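Local coordinates for periplasmic binding protein (Veillonella parvula, PDB 4N01), which probably binds a solute in the periplasm, perhaps a metal chelate as some relatives do, and passes it to a membrane transporter, at residues A[74-79]-A[151-156]; A[125-130]-A[176-181]; A[249-254]-A[309-314]; A[257-262]-A[296-301]; A[265-270]-A[287-292]. All coordinates share one frame; numbering follows the deposited sequence.

Contact 1. Residues A[74-79]-A[151-156]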
# COMPACT_ATOMS: atom_id res chain seq x y z
N THR A 74 -9.78 2.87 -0.45
CA THR A 74 -10.54 3.83 -1.25
C THR A 74 -10.12 3.77 -2.72
O THR A 74 -10.97 3.74 -3.61
CB THR A 74 -10.37 5.27 -0.73
OG1 THR A 74 -11.06 5.41 0.51
CG2 THR A 74 -10.93 6.29 -1.73
N GLU A 75 -8.82 3.73 -2.96
CA GLU A 75 -8.32 3.65 -4.33
C GLU A 75 -8.69 2.33 -4.99
O GLU A 75 -9.08 2.31 -6.16
CB GLU A 75 -6.82 3.99 -4.41
CG GLU A 75 -6.57 5.44 -3.97
CD GLU A 75 -5.14 5.94 -4.11
OE1 GLU A 75 -4.21 5.12 -4.33
OE2 GLU A 75 -4.94 7.18 -4.00
N MSE A 76 -8.61 1.23 -4.24
CA MSE A 76 -8.99 -0.08 -4.76
C MSE A 76 -10.44 -0.05 -5.21
O MSE A 76 -10.76 -0.52 -6.30
CB MSE A 76 -8.79 -1.16 -3.70
CG MSE A 76 -7.32 -1.42 -3.43
SE MSE A 76 -7.07 -2.62 -1.93
CE MSE A 76 -7.86 -4.21 -2.71
N MSE A 77 -11.31 0.52 -4.39
CA MSE A 77 -12.72 0.56 -4.73
C MSE A 77 -12.99 1.47 -5.93
O MSE A 77 -13.79 1.13 -6.81
CB MSE A 77 -13.56 0.97 -3.52
CG MSE A 77 -13.58 -0.10 -2.43
SE MSE A 77 -14.98 0.27 -1.12
CE MSE A 77 -16.53 0.06 -2.27
N LEU A 78 -12.33 2.62 -5.98
CA LEU A 78 -12.53 3.54 -7.10
C LEU A 78 -12.02 2.94 -8.42
O LEU A 78 -12.61 3.15 -9.49
CB LEU A 78 -11.86 4.89 -6.83
CG LEU A 78 -12.46 5.72 -5.68
CD1 LEU A 78 -11.58 6.91 -5.36
CD2 LEU A 78 -13.88 6.18 -6.00
N GLN A 79 -10.95 2.17 -8.33
CA GLN A 79 -10.36 1.55 -9.52
C GLN A 79 -11.37 0.59 -10.15
O GLN A 79 -11.44 0.46 -11.37
CB GLN A 79 -9.06 0.83 -9.16
CG GLN A 79 -8.32 0.20 -10.34
CD GLN A 79 -7.73 1.23 -11.27
OE1 GLN A 79 -6.89 2.04 -10.88
NE2 GLN A 79 -8.18 1.22 -12.53
N ASN A 151 -20.84 -5.51 7.36
CA ASN A 151 -19.85 -6.49 6.91
C ASN A 151 -18.48 -5.84 6.78
O ASN A 151 -18.35 -4.79 6.14
CB ASN A 151 -20.27 -7.08 5.56
CG ASN A 151 -21.50 -7.97 5.66
OD1 ASN A 151 -21.62 -8.77 6.59
ND2 ASN A 151 -22.43 -7.83 4.72
N ILE A 152 -17.45 -6.45 7.37
CA ILE A 152 -16.11 -5.89 7.31
C ILE A 152 -15.22 -6.79 6.47
O ILE A 152 -15.21 -8.01 6.66
CB ILE A 152 -15.49 -5.79 8.72
CG1 ILE A 152 -16.39 -4.96 9.63
CG2 ILE A 152 -14.10 -5.16 8.64
CD1 ILE A 152 -15.92 -4.90 11.08
N TRP A 153 -14.47 -6.19 5.55
CA TRP A 153 -13.55 -6.94 4.71
C TRP A 153 -12.22 -6.24 4.68
O TRP A 153 -12.16 -5.02 4.50
CB TRP A 153 -14.08 -7.02 3.27
CG TRP A 153 -13.13 -7.72 2.36
CD1 TRP A 153 -12.92 -9.07 2.27
CD2 TRP A 153 -12.25 -7.12 1.40
NE1 TRP A 153 -11.97 -9.34 1.32
CE2 TRP A 153 -11.55 -8.16 0.76
CE3 TRP A 153 -12.00 -5.80 1.01
CZ2 TRP A 153 -10.60 -7.92 -0.23
CZ3 TRP A 153 -11.07 -5.56 0.01
CH2 TRP A 153 -10.38 -6.62 -0.60
N ILE A 154 -11.14 -6.99 4.84
CA ILE A 154 -9.79 -6.42 4.81
C ILE A 154 -8.94 -7.17 3.79
O ILE A 154 -8.90 -8.40 3.82
CB ILE A 154 -9.12 -6.53 6.19
CG1 ILE A 154 -9.92 -5.75 7.23
CG2 ILE A 154 -7.67 -6.03 6.13
CD1 ILE A 154 -9.48 -6.00 8.65
N PRO A 155 -8.29 -6.44 2.87
CA PRO A 155 -7.40 -7.10 1.91
C PRO A 155 -6.38 -7.99 2.63
O PRO A 155 -5.76 -7.58 3.62
CB PRO A 155 -6.69 -5.93 1.22
CG PRO A 155 -7.72 -4.80 1.27
CD PRO A 155 -8.41 -4.99 2.62
N GLU A 156 -6.23 -9.22 2.15
CA GLU A 156 -5.22 -10.12 2.70
C GLU A 156 -3.83 -9.52 2.60
O GLU A 156 -2.96 -9.85 3.40
CB GLU A 156 -5.26 -11.47 2.00
CG GLU A 156 -6.53 -12.28 2.28
CD GLU A 156 -6.61 -12.76 3.73
OE1 GLU A 156 -5.56 -13.13 4.30
OE2 GLU A 156 -7.73 -12.76 4.29

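Contact 2. Residues A[125-130]-A[176-181]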
# COMPACT_ATOMS: atom_id res chain seq x y z
N PRO A 125 -24.02 2.67 6.93
CA PRO A 125 -23.10 1.78 6.21
C PRO A 125 -23.56 0.32 6.28
O PRO A 125 -24.20 -0.07 7.26
CB PRO A 125 -21.80 1.93 6.99
CG PRO A 125 -22.24 2.27 8.38
CD PRO A 125 -23.45 3.13 8.21
N ASP A 126 -23.22 -0.46 5.26
CA ASP A 126 -23.53 -1.89 5.28
C ASP A 126 -22.26 -2.71 5.04
O ASP A 126 -22.27 -3.93 5.17
CB ASP A 126 -24.64 -2.24 4.28
CG ASP A 126 -24.31 -1.84 2.84
OD1 ASP A 126 -23.24 -1.24 2.58
OD2 ASP A 126 -25.16 -2.12 1.95
N PHE A 127 -21.18 -2.01 4.72
CA PHE A 127 -19.90 -2.65 4.41
C PHE A 127 -18.79 -1.67 4.76
O PHE A 127 -18.92 -0.47 4.48
CB PHE A 127 -19.85 -2.99 2.92
CG PHE A 127 -18.55 -3.58 2.45
CD1 PHE A 127 -18.38 -4.95 2.38
CD2 PHE A 127 -17.50 -2.76 2.03
CE1 PHE A 127 -17.18 -5.50 1.92
CE2 PHE A 127 -16.30 -3.30 1.56
CZ PHE A 127 -16.14 -4.68 1.51
N ALA A 128 -17.71 -2.16 5.36
CA ALA A 128 -16.58 -1.28 5.69
C ALA A 128 -15.30 -2.00 5.36
O ALA A 128 -15.22 -3.22 5.53
CB ALA A 128 -16.61 -0.90 7.15
N THR A 129 -14.30 -1.26 4.88
CA THR A 129 -13.00 -1.85 4.57
C THR A 129 -11.90 -0.85 4.89
O THR A 129 -12.17 0.35 4.99
CB THR A 129 -12.91 -2.27 3.08
OG1 THR A 129 -11.64 -2.91 2.84
CG2 THR A 129 -13.03 -1.04 2.18
N GLY A 130 -10.67 -1.33 5.05
CA GLY A 130 -9.56 -0.47 5.43
C GLY A 130 -8.41 -1.27 6.00
O GLY A 130 -8.49 -2.50 6.08
N GLY A 176 -13.85 -7.33 -6.19
CA GLY A 176 -14.70 -7.39 -7.38
C GLY A 176 -15.86 -8.35 -7.20
O GLY A 176 -17.00 -8.01 -7.52
N GLU A 177 -15.58 -9.56 -6.71
CA GLU A 177 -16.65 -10.53 -6.49
C GLU A 177 -17.69 -10.02 -5.49
O GLU A 177 -18.89 -10.16 -5.71
CB GLU A 177 -16.06 -11.87 -6.03
CG GLU A 177 -15.24 -12.57 -7.11
CD GLU A 177 -14.47 -13.78 -6.60
OE1 GLU A 177 -14.13 -13.83 -5.40
OE2 GLU A 177 -14.19 -14.69 -7.42
N ILE A 178 -17.23 -9.42 -4.40
CA ILE A 178 -18.14 -8.88 -3.38
C ILE A 178 -19.10 -7.86 -4.00
O ILE A 178 -20.29 -7.81 -3.65
CB ILE A 178 -17.36 -8.23 -2.20
CG1 ILE A 178 -16.58 -9.28 -1.41
CG2 ILE A 178 -18.32 -7.50 -1.26
CD1 ILE A 178 -15.58 -8.68 -0.40
N PHE A 179 -18.59 -7.08 -4.94
CA PHE A 179 -19.39 -6.00 -5.51
C PHE A 179 -20.02 -6.33 -6.86
O PHE A 179 -20.54 -5.44 -7.53
CB PHE A 179 -18.57 -4.70 -5.56
CG PHE A 179 -18.50 -4.00 -4.23
CD1 PHE A 179 -19.43 -3.02 -3.90
CD2 PHE A 179 -17.54 -4.37 -3.29
CE1 PHE A 179 -19.39 -2.39 -2.67
CE2 PHE A 179 -17.50 -3.75 -2.05
CZ PHE A 179 -18.43 -2.76 -1.74
N GLY A 180 -20.00 -7.60 -7.23
CA GLY A 180 -20.62 -8.03 -8.47
C GLY A 180 -19.96 -7.49 -9.72
O GLY A 180 -20.61 -7.37 -10.77
N VAL A 181 -18.67 -7.16 -9.63
CA VAL A 181 -17.92 -6.68 -10.79
C VAL A 181 -16.63 -7.47 -11.01
O VAL A 181 -15.57 -6.89 -11.31
CB VAL A 181 -17.62 -5.16 -10.70
CG1 VAL A 181 -18.92 -4.36 -10.73
CG2 VAL A 181 -16.83 -4.83 -9.43

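Contact 3. Residues A[249-254]-A[309-314]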
# COMPACT_ATOMS: atom_id res chain seq x y z
N LYS A 249 8.61 -8.42 10.39
CA LYS A 249 7.74 -7.25 10.49
C LYS A 249 7.74 -6.50 9.18
O LYS A 249 8.73 -6.52 8.45
CB LYS A 249 8.28 -6.31 11.58
CG LYS A 249 8.26 -6.91 12.97
CD LYS A 249 8.87 -5.96 13.99
CE LYS A 249 8.72 -6.53 15.38
NZ LYS A 249 7.36 -7.10 15.55
N THR A 250 6.63 -5.84 8.87
CA THR A 250 6.60 -5.02 7.67
C THR A 250 7.51 -3.80 7.85
O THR A 250 8.30 -3.48 6.96
CB THR A 250 5.18 -4.54 7.33
OG1 THR A 250 4.56 -4.00 8.50
CG2 THR A 250 4.34 -5.69 6.80
N TRP A 251 7.38 -3.13 9.00
CA TRP A 251 8.11 -1.88 9.28
C TRP A 251 8.58 -1.84 10.73
O TRP A 251 7.84 -2.23 11.63
CB TRP A 251 7.21 -0.65 9.05
CG TRP A 251 6.69 -0.53 7.64
CD1 TRP A 251 5.54 -1.06 7.14
CD2 TRP A 251 7.33 0.16 6.54
NE1 TRP A 251 5.41 -0.74 5.80
CE2 TRP A 251 6.50 0.01 5.41
CE3 TRP A 251 8.51 0.90 6.41
CZ2 TRP A 251 6.81 0.57 4.17
CZ3 TRP A 251 8.82 1.45 5.18
CH2 TRP A 251 7.97 1.29 4.07
N ALA A 252 9.79 -1.34 10.96
CA ALA A 252 10.30 -1.19 12.32
C ALA A 252 11.55 -0.35 12.28
O ALA A 252 12.06 -0.04 11.21
CB ALA A 252 10.63 -2.55 12.93
N LYS A 253 12.06 -0.01 13.45
CA LYS A 253 13.32 0.70 13.53
C LYS A 253 14.47 -0.23 13.17
O LYS A 253 14.49 -1.39 13.56
CB LYS A 253 13.52 1.26 14.94
CG LYS A 253 12.86 2.61 15.18
CD LYS A 253 13.65 3.42 16.21
CE LYS A 253 13.09 4.84 16.36
NZ LYS A 253 11.72 4.83 16.93
N GLY A 254 15.43 0.29 12.41
CA GLY A 254 16.65 -0.44 12.10
C GLY A 254 17.83 0.27 12.76
O GLY A 254 17.64 1.28 13.44
N VAL A 309 9.77 7.84 -3.60
CA VAL A 309 8.48 7.16 -3.76
C VAL A 309 7.46 7.76 -2.82
O VAL A 309 7.82 8.42 -1.85
CB VAL A 309 8.55 5.65 -3.44
CG1 VAL A 309 9.50 4.92 -4.40
CG2 VAL A 309 8.95 5.41 -1.97
N LYS A 310 6.19 7.52 -3.12
CA LYS A 310 5.13 7.73 -2.14
C LYS A 310 4.88 6.38 -1.48
O LYS A 310 5.02 5.34 -2.13
CB LYS A 310 3.85 8.20 -2.81
CG LYS A 310 4.01 9.51 -3.58
CD LYS A 310 4.38 10.65 -2.65
CE LYS A 310 3.18 11.02 -1.78
NZ LYS A 310 3.51 12.15 -0.83
N LEU A 311 4.50 6.41 -0.21
CA LEU A 311 4.22 5.17 0.52
C LEU A 311 3.11 4.37 -0.17
O LEU A 311 3.13 3.14 -0.15
CB LEU A 311 3.83 5.51 1.96
CG LEU A 311 3.71 4.34 2.94
CD1 LEU A 311 5.08 3.72 3.17
CD2 LEU A 311 3.09 4.82 4.25
N SER A 312 2.16 5.06 -0.78
CA SER A 312 1.05 4.42 -1.49
C SER A 312 1.51 3.55 -2.66
O SER A 312 0.80 2.65 -3.09
CB SER A 312 0.08 5.47 -2.01
OG SER A 312 0.71 6.26 -3.00
N GLU A 313 2.71 3.85 -3.17
CA GLU A 313 3.26 3.15 -4.32
C GLU A 313 3.90 1.83 -3.97
O GLU A 313 4.00 0.93 -4.81
CB GLU A 313 4.32 4.03 -5.01
CG GLU A 313 3.71 5.20 -5.78
CD GLU A 313 4.76 6.15 -6.34
OE1 GLU A 313 5.85 6.30 -5.73
OE2 GLU A 313 4.51 6.74 -7.42
N ILE A 314 4.35 1.70 -2.72
CA ILE A 314 5.07 0.49 -2.29
C ILE A 314 4.32 -0.31 -1.23
O ILE A 314 4.87 -1.24 -0.64
CB ILE A 314 6.51 0.80 -1.79
CG1 ILE A 314 6.48 1.88 -0.69
CG2 ILE A 314 7.39 1.22 -2.95
CD1 ILE A 314 7.82 2.08 0.00

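Contact 4. Residues A[257-262]-A[296-301]. With FMT (formic acid), chain H.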
# COMPACT_ATOMS: atom_id res chain seq x y z
N GLU A 257 24.17 0.86 11.62
CA GLU A 257 25.25 -0.13 11.53
C GLU A 257 24.90 -1.22 10.53
O GLU A 257 25.74 -1.64 9.73
CB GLU A 257 25.56 -0.76 12.89
CG GLU A 257 26.35 0.16 13.81
CD GLU A 257 25.53 1.32 14.33
OE1 GLU A 257 24.28 1.19 14.41
OE2 GLU A 257 26.12 2.38 14.66
N THR A 258 23.65 -1.65 10.56
CA THR A 258 23.20 -2.73 9.70
C THR A 258 23.15 -2.26 8.25
O THR A 258 23.57 -2.97 7.34
CB THR A 258 21.81 -3.23 10.14
OG1 THR A 258 21.89 -3.70 11.49
CG2 THR A 258 21.35 -4.36 9.24
N VAL A 259 22.65 -1.05 8.04
CA VAL A 259 22.59 -0.48 6.70
C VAL A 259 23.99 -0.31 6.12
O VAL A 259 24.25 -0.63 4.96
CB VAL A 259 21.90 0.88 6.73
CG1 VAL A 259 21.75 1.43 5.30
CG2 VAL A 259 20.54 0.75 7.42
N ILE A 260 24.90 0.20 6.94
CA ILE A 260 26.28 0.38 6.52
C ILE A 260 26.92 -0.96 6.13
O ILE A 260 27.61 -1.05 5.10
CB ILE A 260 27.12 1.04 7.63
CG1 ILE A 260 26.65 2.48 7.86
CG2 ILE A 260 28.59 1.05 7.26
CD1 ILE A 260 27.18 3.07 9.18
N ALA A 261 26.69 -2.00 6.94
CA ALA A 261 27.22 -3.34 6.65
C ALA A 261 26.67 -3.87 5.33
O ALA A 261 27.39 -4.51 4.55
CB ALA A 261 26.85 -4.29 7.78
N GLN A 262 25.40 -3.61 5.08
CA GLN A 262 24.73 -4.12 3.88
C GLN A 262 25.09 -3.32 2.63
O GLN A 262 24.97 -3.83 1.51
CB GLN A 262 23.21 -4.11 4.08
CG GLN A 262 22.69 -5.22 5.01
CD GLN A 262 22.84 -6.61 4.43
OE1 GLN A 262 23.96 -7.09 4.20
NE2 GLN A 262 21.71 -7.29 4.19
N GLN A 296 28.78 8.02 5.01
CA GLN A 296 29.41 8.61 3.84
C GLN A 296 30.08 7.64 2.87
O GLN A 296 30.32 7.99 1.72
CB GLN A 296 30.37 9.75 4.23
CG GLN A 296 29.70 11.11 4.18
CD GLN A 296 28.96 11.38 2.86
OE1 GLN A 296 27.91 12.02 2.85
NE2 GLN A 296 29.52 10.90 1.75
N ASP A 297 30.38 6.44 3.33
CA ASP A 297 30.99 5.44 2.45
C ASP A 297 30.00 4.40 1.91
O ASP A 297 30.39 3.50 1.18
CB ASP A 297 32.20 4.79 3.11
CG ASP A 297 33.33 5.78 3.37
OD1 ASP A 297 33.35 6.85 2.71
OD2 ASP A 297 34.19 5.49 4.22
N ILE A 298 28.72 4.55 2.23
CA ILE A 298 27.70 3.69 1.63
C ILE A 298 27.63 3.99 0.13
O ILE A 298 27.61 5.16 -0.28
CB ILE A 298 26.31 3.93 2.28
CG1 ILE A 298 26.30 3.43 3.73
CG2 ILE A 298 25.20 3.25 1.47
CD1 ILE A 298 24.99 3.74 4.47
N THR A 299 27.62 2.95 -0.70
CA THR A 299 27.60 3.10 -2.15
C THR A 299 26.51 4.06 -2.66
O THR A 299 26.80 4.99 -3.41
CB THR A 299 27.44 1.74 -2.84
OG1 THR A 299 28.58 0.94 -2.56
CG2 THR A 299 27.32 1.92 -4.34
N ALA A 300 25.27 3.84 -2.23
CA ALA A 300 24.17 4.73 -2.60
C ALA A 300 24.47 6.20 -2.27
O ALA A 300 24.14 7.10 -3.05
CB ALA A 300 22.88 4.28 -1.91
N VAL A 301 25.10 6.45 -1.13
CA VAL A 301 25.39 7.82 -0.74
C VAL A 301 26.49 8.41 -1.62
O VAL A 301 26.36 9.54 -2.11
CB VAL A 301 25.80 7.89 0.75
CG1 VAL A 301 26.18 9.32 1.12
CG2 VAL A 301 24.64 7.41 1.63
C FMT H . 19.80 -10.05 2.56
O1 FMT H . 20.08 -9.88 3.75
O2 FMT H . 19.16 -9.25 1.89

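Contact 5. Residues A[265-270]-A[287-292]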
# COMPACT_ATOMS: atom_id res chain seq x y z
N ASP A 265 23.00 -0.29 -2.87
CA ASP A 265 23.25 0.44 -4.12
C ASP A 265 22.34 1.67 -4.26
O ASP A 265 22.75 2.70 -4.80
CB ASP A 265 22.99 -0.49 -5.32
CG ASP A 265 23.96 -1.65 -5.37
OD1 ASP A 265 25.18 -1.39 -5.33
OD2 ASP A 265 23.51 -2.83 -5.43
N TYR A 266 21.10 1.55 -3.78
CA TYR A 266 20.12 2.64 -3.88
C TYR A 266 19.43 2.84 -2.55
O TYR A 266 19.22 1.88 -1.81
CB TYR A 266 19.07 2.36 -4.98
CG TYR A 266 19.67 2.35 -6.35
CD1 TYR A 266 19.59 3.47 -7.18
CD2 TYR A 266 20.37 1.25 -6.81
CE1 TYR A 266 20.18 3.48 -8.43
CE2 TYR A 266 20.98 1.25 -8.05
CZ TYR A 266 20.88 2.37 -8.86
OH TYR A 266 21.49 2.36 -10.08
N ILE A 267 19.08 4.08 -2.25
CA ILE A 267 18.24 4.37 -1.09
C ILE A 267 16.91 4.93 -1.57
O ILE A 267 16.86 5.97 -2.24
CB ILE A 267 18.93 5.36 -0.12
CG1 ILE A 267 20.13 4.70 0.56
CG2 ILE A 267 17.93 5.83 0.94
CD1 ILE A 267 21.08 5.69 1.23
N ILE A 268 15.83 4.24 -1.25
CA ILE A 268 14.51 4.65 -1.69
C ILE A 268 13.86 5.39 -0.53
O ILE A 268 13.73 4.85 0.57
CB ILE A 268 13.65 3.42 -2.07
CG1 ILE A 268 14.27 2.69 -3.27
CG2 ILE A 268 12.22 3.83 -2.38
CD1 ILE A 268 13.72 1.25 -3.48
N ILE A 269 13.44 6.62 -0.79
CA ILE A 269 13.02 7.52 0.27
C ILE A 269 11.54 7.84 0.13
O ILE A 269 11.10 8.31 -0.92
CB ILE A 269 13.80 8.84 0.18
CG1 ILE A 269 15.29 8.60 0.50
CG2 ILE A 269 13.18 9.91 1.10
CD1 ILE A 269 16.16 9.85 0.30
N ALA A 270 10.77 7.60 1.19
CA ALA A 270 9.35 7.94 1.17
C ALA A 270 9.15 9.45 1.36
O ALA A 270 9.63 10.04 2.33
CB ALA A 270 8.59 7.16 2.25
N GLU A 287 19.31 15.44 2.28
CA GLU A 287 20.31 16.28 2.94
C GLU A 287 20.63 15.76 4.34
O GLU A 287 21.76 15.91 4.81
CB GLU A 287 19.86 17.75 2.97
CG GLU A 287 19.85 18.41 1.59
CD GLU A 287 21.18 18.25 0.84
OE1 GLU A 287 22.23 18.67 1.38
OE2 GLU A 287 21.17 17.70 -0.29
N LYS A 288 19.65 15.13 4.99
CA LYS A 288 19.82 14.57 6.32
C LYS A 288 20.77 13.37 6.24
O LYS A 288 21.61 13.16 7.13
CB LYS A 288 18.47 14.13 6.89
CG LYS A 288 18.48 13.70 8.36
CD LYS A 288 18.66 14.90 9.29
CE LYS A 288 18.79 14.47 10.75
NZ LYS A 288 17.66 13.61 11.17
N ILE A 289 20.65 12.60 5.17
CA ILE A 289 21.49 11.43 4.97
C ILE A 289 22.91 11.86 4.61
O ILE A 289 23.90 11.36 5.18
CB ILE A 289 20.89 10.49 3.90
CG1 ILE A 289 19.62 9.82 4.44
CG2 ILE A 289 21.90 9.43 3.45
CD1 ILE A 289 18.83 9.06 3.36
N LYS A 290 23.03 12.82 3.69
CA LYS A 290 24.33 13.33 3.27
C LYS A 290 25.11 13.94 4.42
O LYS A 290 26.34 13.92 4.42
CB LYS A 290 24.18 14.39 2.19
CG LYS A 290 23.73 13.89 0.83
CD LYS A 290 23.60 15.09 -0.10
CE LYS A 290 23.54 14.71 -1.56
NZ LYS A 290 23.75 15.93 -2.40
N ALA A 291 24.40 14.50 5.40
CA ALA A 291 25.05 15.23 6.49
C ALA A 291 25.50 14.32 7.62
O ALA A 291 26.15 14.76 8.57
CB ALA A 291 24.12 16.31 7.02
N ASN A 292 25.17 13.03 7.50
CA ASN A 292 25.52 12.04 8.52
C ASN A 292 26.87 11.40 8.19
O ASN A 292 26.98 10.61 7.25
CB ASN A 292 24.42 10.98 8.59
CG ASN A 292 24.58 10.03 9.77
OD1 ASN A 292 25.67 9.82 10.29
ND2 ASN A 292 23.46 9.46 10.20

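Contact 1. Residues A[74-79]-A[151-156]
Trp153 O accepts a hydrogen bond from Thr129 OG1. The bond ties Trp153 to the neighbouring strand, and its indole turns an edge to Met76. Thr129 lies on that strand, and Ala128 beside it makes backbone bonds to Asn151 and Trp153. Met76, present as selenomethionine, reaches across from helix 71-79. Its chain runs straight as far as SE and then bends (chi3 66°), which brings the methyl round to two partners. CE comes to the rim of the indole, near the ring plane, with Met76 CE 4.1 Å from Trp153 CH2. The two side chains meet at about a right angle. Met76 SE lies 3.9 Å from Pro155 CG, and Met76 CE is 4.0 Å from the same CG. One of the indole faces has Pro155 N above it, toward the rim. With CG of Trp153 anti to its backbone N (chi1 177°), the six-membered ring extends toward helix 71-79. All three touching residues are buried. Helix 165-178 touches all three, Met76 on Met172, Trp153 on Ile178 and Pro155 on Asp171, and Trp46 adds an edge-to-face contact with Trp153. This is helix-on-sheet packing in the N-terminal alpha/beta lobe, where strand 151-153 is an edge strand of a five-stranded parallel sheet of order 3-2-1-4-5.

Contact 2. Residues A[125-130]-A[176-181]
Phe127 and Phe179 form a T-shaped aromatic pair where strand 127-129 of the parallel sheet meets the C-terminal end of helix 165-178. This is the alpha/beta packing of the N-terminal lobe. The ring planes stand at 84° and the centroids are 5.1 Å apart. Phe179 gives the edge and Phe127 the face. Phe179 CE2 sits over that face, displaced toward its rim, 3.8 Å from Phe127 CE2. Phe127 CG is anti to the backbone N (chi1 176°), and this carries the ring away from the strand to the helix end.

The second apolar contact is between the ring and an aliphatic branch. Ile178 CG2 comes to Phe127 CE1 at 3.9 Å, and the two side chains meet at about a right angle. Trp46 lies against both residues. A leucine in place of Phe127 would probably leave the edge of Phe179 without a ring face and open a gap beside Ile178.

Backbone hydrogen bonds end the helix. Phe179 is the first residue to leave helical geometry, and Gly180, with positive phi, is C-prime of a Schellman motif. Gly180 N bonds to Glu177 O at 3.2 Å, and Val181 N reaches back to Gly176 O at 2.8 Å.

Contact 3. Residues A[249-254]-A[309-314]
Trp251 brings CZ2 and CH2 of its six-membered ring to Leu311 and Ile314. This is the tight part of the contact. Leu311 CD1 lies 3.7 Å from Trp251 CZ2 and 3.9 Å from Trp251 CH2. The two side chains run past each other in opposite directions. Ile314 CD1 meets Trp251 CH2 at 4.1 Å, at the ring edge and near its plane. Ile314 has CG1 between its backbone N and carbonyl carbon (chi1 54°), and from there its methyl extends toward the indole.

The contact ties a small antiparallel sheet, of which strand 251-253 is an edge, to the short helical turn after strand 306-309 of the C-terminal lobe's parallel sheet. Lys310 N donates to Glu313 OE1 within the turn at 2.9 Å, nearly straight at 166° but from above the carboxylate plane. Glu313 OE2 forms a salt bridge with Arg326 of helix 320-332. A bound sodium ion lies about 4 Å from the Trp251 side chain, measured between nearest atoms.

The contact is looser toward solvent. Trp251 and Leu311 are both partly exposed. Lys249 and Lys253, which flank the tryptophan in sequence, are exposed to solvent.

Contact 4. Residues A[257-262]-A[296-301]
The backbones come close here, with Ile260 CA and Ile298 CA 6.1 Å apart, where helix 256-262 passes the residue that precedes helix 299-303. Ile298 carries the contact. Its CB points toward the helix, and Ile298 CG1 is 4.1 Å from Ile260 CA. The tip, Ile298 CD1, then meets two residues. Ile298 CD1 is 4.0 Å from Ile260 CG1, where the side chains cross at about a right angle. Ile298 CD1 is also 4.1 Å from Val259 CG1, which stands anti to the Val259 backbone N (chi1 -176°). One methyl thus fits against two successive residues of the helix. All these touches are aliphatic. Val259 and Ile298 are buried, while Ile260 is partly exposed at the margin.

Gln262, at the end of the same helix, takes no part in this packing. Its chain bends at chi2 (-67°), and NE2 gives a hydrogen bond to Val241 O. Gln262 NE2 also makes a weak bond of 3.1 Å to O1 of a formic acid, probably from the crystallisation liquor.

Ile298 is at the N-cap position of helix 299-303. Thr299 N, at the start of that helix, bonds to Asn263 OD1. Pro264 packs on Ile298. Ala300 and Val301 lie on Ile267 of strand 266-270, so the contact sits where helix 256-262, helix 299-303 and the strand between them in the chain come together.

Contact 5. Residues A[265-270]-A[287-292]
Ile289 looks from helix 280-290 to the strand, and Ile267 and Ile269 of strand 266-270 receive it. Its CB directs the side chain at the sheet and divides it into two branches. CG2 is the short branch, anti to the backbone N. CG1, anti to the carbonyl carbon (chi1 -70°), is the link to the tip and leads the chain straight on toward the strand. CD1 makes both contacts with the strand. Ile289 CD1 is 4.1 Å from Ile267 CG2 and likewise 4.1 Å from Ile269 CD1. The two approaches differ. Ile269 and Ile289 meet tip to tip, methyl against methyl. Ile267 slides past Ile289 in the opposite direction, and its short CG2 branch does the touching.

The three isoleucines are buried. Glu287, Lys288 and Lys290 of the helix are exposed and charged. Glu287 OE2 and Lys290 NZ form a long ion pair of 3.8 Å, and Lys288 forms a salt bridge with Glu217. Phe306 of the neighbouring parallel strand touches Ile267 and Ile269 as well. Helix 280-290 lies on the path from strand 266-270 to strand 306-309, so the contact is the helix-on-sheet core of a beta-alpha-beta crossover in the C-terminal lobe.

How the contacts relate
Contacts 1 and 2 belong to the N-terminal lobe, and contacts 3, 4 and 5 to the C-terminal one. Contacts 1 and 2 are buried, have centres 7 Å apart and use neighbouring strands of one sheet. Contacts 1, 2 and 3 each use an aromatic ring. Contacts 4 and 5 are buried too but purely aliphatic. Their centres lie about 10 Å apart, and contact 5 is nested within the loop that contact 4 closes. Contact 3 is only partly buried and nearest the chain's centre. Its Val309 joins Ile269 of contact 5 by a backbone hydrogen bond. Contacts 2 and 4 are farthest apart, with centres about 45 Å from each other.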